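Local atomic coordinates of prolyl-ACP dehydrogenase (Oscillatoria sp., PDB entry 4IRN), a protein that oxidises a prolyl group carried on an acyl carrier protein, using FAD as cofactor, in the biosynthesis of the cyanotoxin anatoxin-a. Residues A[280-291]-A[353-364]. Sequence-based numbering, arbitrary orientation.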
loop_
_atom_site.group_PDB
_atom_site.type_symbol
_atom_site.label_atom_id
_atom_site.label_comp_id
_atom_site.label_asym_id
_atom_site.label_seq_id
_atom_site.Cartn_x
_atom_site.Cartn_y
_atom_site.Cartn_z
ATOM N N ARG A 280 10.152 -23.420 2.822
ATOM C CA ARG A 280 9.788 -22.081 2.341
ATOM C C ARG A 280 9.333 -22.053 0.891
ATOM O O ARG A 280 8.337 -21.404 0.581
ATOM C CB ARG A 280 10.927 -21.066 2.572
ATOM C CG ARG A 280 11.113 -20.699 4.028
ATOM C CD ARG A 280 12.404 -19.957 4.255
ATOM N NE ARG A 280 12.608 -19.679 5.677
ATOM C CZ ARG A 280 13.605 -18.949 6.165
ATOM N NH1 ARG A 280 14.504 -18.413 5.351
ATOM N NH2 ARG A 280 13.701 -18.736 7.468
ATOM N N GLY A 281 10.039 -22.783 0.035
ATOM C CA GLY A 281 9.743 -22.822 -1.387
ATOM C C GLY A 281 8.572 -23.684 -1.815
ATOM O O GLY A 281 7.986 -23.419 -2.866
ATOM N N PHE A 282 8.231 -24.743 -1.038
ATOM C CA PHE A 282 7.187 -25.684 -1.444
ATOM C C PHE A 282 5.964 -25.887 -0.549
ATOM O O PHE A 282 4.989 -26.490 -1.007
ATOM C CB PHE A 282 7.816 -27.008 -1.912
ATOM C CG PHE A 282 8.869 -26.782 -2.972
ATOM C CD1 PHE A 282 8.512 -26.426 -4.264
ATOM C CD2 PHE A 282 10.220 -26.847 -2.657
ATOM C CE1 PHE A 282 9.481 -26.154 -5.218
ATOM C CE2 PHE A 282 11.187 -26.581 -3.618
ATOM C CZ PHE A 282 10.810 -26.233 -4.889
ATOM N N ILE A 283 5.989 -25.380 0.699
ATOM C CA ILE A 283 4.843 -25.486 1.612
ATOM C C ILE A 283 3.621 -24.699 1.081
ATOM O O ILE A 283 2.484 -25.067 1.376
ATOM C CB ILE A 283 5.223 -25.122 3.082
ATOM C CG1 ILE A 283 4.280 -25.779 4.102
ATOM C CG2 ILE A 283 5.355 -23.602 3.317
ATOM C CD1 ILE A 283 4.981 -26.336 5.332
ATOM N N LEU A 284 3.869 -23.641 0.284
ATOM C CA LEU A 284 2.843 -22.760 -0.269
ATOM C C LEU A 284 2.526 -23.017 -1.745
ATOM O O LEU A 284 1.828 -22.214 -2.367
ATOM C CB LEU A 284 3.212 -21.278 -0.012
ATOM C CG LEU A 284 3.212 -20.791 1.447
ATOM C CD1 LEU A 284 3.567 -19.319 1.520
ATOM C CD2 LEU A 284 1.868 -21.026 2.115
ATOM N N ALA A 285 3.013 -24.147 -2.298
ATOM C CA ALA A 285 2.768 -24.542 -3.685
ATOM C C ALA A 285 1.267 -24.749 -3.900
ATOM O O ALA A 285 0.721 -24.288 -4.907
ATOM C CB ALA A 285 3.527 -25.818 -4.009
ATOM N N ALA A 286 0.598 -25.397 -2.925
ATOM C CA ALA A 286 -0.837 -25.667 -2.957
ATOM C C ALA A 286 -1.672 -24.410 -2.730
ATOM O O ALA A 286 -2.781 -24.328 -3.252
ATOM C CB ALA A 286 -1.185 -26.720 -1.943
ATOM N N ALA A 287 -1.129 -23.425 -1.972
ATOM C CA ALA A 287 -1.759 -22.130 -1.685
ATOM C C ALA A 287 -2.007 -21.354 -2.983
ATOM O O ALA A 287 -3.022 -20.662 -3.087
ATOM C CB ALA A 287 -0.890 -21.313 -0.744
ATOM N N VAL A 288 -1.111 -21.529 -3.988
ATOM C CA VAL A 288 -1.204 -20.938 -5.330
ATOM C C VAL A 288 -2.463 -21.505 -6.020
ATOM O O VAL A 288 -3.178 -20.757 -6.697
ATOM C CB VAL A 288 0.098 -21.151 -6.165
ATOM C CG1 VAL A 288 0.023 -20.441 -7.515
ATOM C CG2 VAL A 288 1.332 -20.676 -5.392
ATOM N N GLY A 289 -2.733 -22.798 -5.792
ATOM C CA GLY A 289 -3.905 -23.503 -6.312
ATOM C C GLY A 289 -5.193 -22.993 -5.702
ATOM O O GLY A 289 -6.182 -22.796 -6.416
ATOM N N THR A 290 -5.166 -22.737 -4.372
ATOM C CA THR A 290 -6.271 -22.178 -3.585
ATOM C C THR A 290 -6.599 -20.769 -4.108
ATOM O O THR A 290 -7.774 -20.427 -4.253
ATOM C CB THR A 290 -5.892 -22.162 -2.094
ATOM O OG1 THR A 290 -5.504 -23.479 -1.691
ATOM C CG2 THR A 290 -7.005 -21.636 -1.196
ATOM N N MET A 291 -5.551 -19.977 -4.419
ATOM C CA MET A 291 -5.658 -18.629 -4.959
ATOM C C MET A 291 -6.350 -18.652 -6.322
ATOM O O MET A 291 -7.162 -17.763 -6.601
ATOM C CB MET A 291 -4.271 -17.984 -5.075
ATOM C CG MET A 291 -3.645 -17.603 -3.730
ATOM S SD MET A 291 -1.919 -17.065 -3.854
ATOM C CE MET A 291 -2.142 -15.481 -4.591
ATOM N N ALA A 353 13.663 -19.303 -2.155
ATOM C CA ALA A 353 12.637 -19.931 -1.318
ATOM C C ALA A 353 12.067 -18.912 -0.337
ATOM O O ALA A 353 10.863 -18.931 -0.074
ATOM C CB ALA A 353 13.225 -21.108 -0.561
ATOM N N SER A 354 12.930 -18.011 0.184
ATOM C CA SER A 354 12.553 -16.957 1.124
ATOM C C SER A 354 11.694 -15.909 0.440
ATOM O O SER A 354 10.709 -15.466 1.022
ATOM C CB SER A 354 13.787 -16.323 1.746
ATOM O OG SER A 354 14.539 -17.288 2.465
ATOM N N MET A 355 12.045 -15.544 -0.815
ATOM C CA MET A 355 11.297 -14.588 -1.642
ATOM C C MET A 355 9.914 -15.153 -1.980
ATOM O O MET A 355 8.924 -14.413 -1.940
ATOM C CB MET A 355 12.060 -14.267 -2.932
ATOM C CG MET A 355 13.278 -13.400 -2.709
ATOM S SD MET A 355 14.144 -12.996 -4.237
ATOM C CE MET A 355 13.207 -11.653 -4.768
ATOM N N ALA A 356 9.853 -16.472 -2.289
ATOM C CA ALA A 356 8.624 -17.185 -2.608
ATOM C C ALA A 356 7.690 -17.219 -1.398
ATOM O O ALA A 356 6.530 -16.832 -1.517
ATOM C CB ALA A 356 8.939 -18.597 -3.074
ATOM N N ASN A 357 8.214 -17.614 -0.233
ATOM C CA ASN A 357 7.460 -17.688 1.006
ATOM C C ASN A 357 6.911 -16.329 1.412
ATOM O O ASN A 357 5.732 -16.217 1.739
ATOM C CB ASN A 357 8.326 -18.265 2.105
ATOM C CG ASN A 357 7.524 -18.866 3.215
ATOM O OD1 ASN A 357 7.222 -18.216 4.210
ATOM N ND2 ASN A 357 7.157 -20.121 3.061
ATOM N N LEU A 358 7.758 -15.290 1.356
ATOM C CA LEU A 358 7.394 -13.919 1.712
ATOM C C LEU A 358 6.298 -13.386 0.781
ATOM O O LEU A 358 5.296 -12.855 1.268
ATOM C CB LEU A 358 8.637 -12.992 1.736
ATOM C CG LEU A 358 8.432 -11.462 1.820
ATOM C CD1 LEU A 358 7.934 -11.030 3.183
ATOM C CD2 LEU A 358 9.718 -10.740 1.539
ATOM N N TYR A 359 6.466 -13.563 -0.548
ATOM C CA TYR A 359 5.486 -13.103 -1.522
ATOM C C TYR A 359 4.150 -13.856 -1.442
ATOM O O TYR A 359 3.121 -13.208 -1.294
ATOM C CB TYR A 359 6.032 -13.107 -2.967
ATOM C CG TYR A 359 5.067 -12.447 -3.923
ATOM C CD1 TYR A 359 5.067 -11.065 -4.095
ATOM C CD2 TYR A 359 4.065 -13.182 -4.550
ATOM C CE1 TYR A 359 4.109 -10.433 -4.881
ATOM C CE2 TYR A 359 3.085 -12.558 -5.320
ATOM C CZ TYR A 359 3.120 -11.183 -5.495
ATOM O OH TYR A 359 2.207 -10.554 -6.306
ATOM N N ILE A 360 4.164 -15.180 -1.596
ATOM C CA ILE A 360 2.978 -16.037 -1.611
ATOM C C ILE A 360 2.114 -15.944 -0.354
ATOM O O ILE A 360 0.897 -15.897 -0.483
ATOM C CB ILE A 360 3.296 -17.496 -2.069
ATOM C CG1 ILE A 360 4.018 -17.481 -3.440
ATOM C CG2 ILE A 360 2.014 -18.359 -2.101
ATOM C CD1 ILE A 360 4.626 -18.766 -3.906
ATOM N N SER A 361 2.739 -15.900 0.851
ATOM C CA SER A 361 2.012 -15.839 2.112
ATOM C C SER A 361 1.197 -14.575 2.219
ATOM O O SER A 361 0.039 -14.631 2.651
ATOM C CB SER A 361 2.972 -15.952 3.290
ATOM O OG SER A 361 3.917 -14.900 3.287
ATOM N N GLU A 362 1.781 -13.444 1.802
ATOM C CA GLU A 362 1.119 -12.141 1.830
ATOM C C GLU A 362 0.100 -11.990 0.713
ATOM O O GLU A 362 -0.941 -11.374 0.920
ATOM C CB GLU A 362 2.128 -11.002 1.788
ATOM C CG GLU A 362 2.893 -10.826 3.086
ATOM C CD GLU A 362 4.068 -9.863 3.035
ATOM O OE1 GLU A 362 4.332 -9.238 1.979
ATOM O OE2 GLU A 362 4.704 -9.702 4.098
ATOM N N ALA A 363 0.414 -12.536 -0.472
ATOM C CA ALA A 363 -0.453 -12.543 -1.638
ATOM C C ALA A 363 -1.737 -13.331 -1.326
ATOM O O ALA A 363 -2.838 -12.878 -1.664
ATOM C CB ALA A 363 0.278 -13.177 -2.809
ATOM N N TRP A 364 -1.585 -14.482 -0.639
ATOM C CA TRP A 364 -2.678 -15.351 -0.231
ATOM C C TRP A 364 -3.652 -14.659 0.727
ATOM O O TRP A 364 -4.856 -14.725 0.500
ATOM C CB TRP A 364 -2.140 -16.659 0.380
ATOM C CG TRP A 364 -3.162 -17.757 0.529
ATOM C CD1 TRP A 364 -4.381 -17.847 -0.090
ATOM C CD2 TRP A 364 -3.031 -18.934 1.330
ATOM N NE1 TRP A 364 -5.029 -18.993 0.304
ATOM C CE2 TRP A 364 -4.223 -19.684 1.170
ATOM C CE3 TRP A 364 -2.032 -19.422 2.192
ATOM C CZ2 TRP A 364 -4.434 -20.902 1.825
ATOM C CZ3 TRP A 364 -2.238 -20.632 2.837
ATOM C CH2 TRP A 364 -3.422 -21.365 2.642
#
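The carboxamide of Asn357 reaches across to the backbone of helix 268-282: its ND2 donates to Arg280 O at 3.0 Å, with an N-H...O angle of 167°. The donor lies in the carbonyl plane, on a lone pair, and the oxygen sits almost within the amide plane, while the two planes are turned steeply against each other. With chi1 at -157°, CG of Asn357 stands opposite its own backbone N, and this carries the amide across to the carbonyl. Beside it the extended Arg280 side chain brings NH1 to Ser354 OG at 3.1 Å, a bent bond tilted from the guanidinium plane; NE of Arg280 is tied to Ser400 O, and Ser354 OG also bonds to Leu350 O. Here the backbones come close: Gly281 CA is 4.1 Å from Ala353 CA, and Ala353 CB meets Gly281 N.

Past the Phe282–Ala285 turn, which separates helices 268-282 and 285-304, the chemistry becomes apolar. Leu284 lies against helix 350-375, its CB on Ile360 CG2 and its CD1 3.6 Å from Ser361 N, while CD2 reaches the indole of Trp364. Over one face of that indole stands Ala287 CB, 3.8 Å from the centroid of the six-membered ring in a CH-pi contact. Thr290 CG2 approaches NE1 obliquely. SD of Met291 stands oblique to the five-membered ring, a Met-aromatic contact, and the bend at chi3 (73°) turns CE onto Ala363 CB, 3.8 Å away.

The pair belongs to the C-terminal helical domain of the acyl-CoA dehydrogenase fold, with the side chain of Ile283 about 8 Å from FAD. The worked lesson is a division of labour: amide and guanidinium donors join helix 350-375 to helix 268-282 just before the turn, whereas buried apolar groups and an indole face join the helices beyond it.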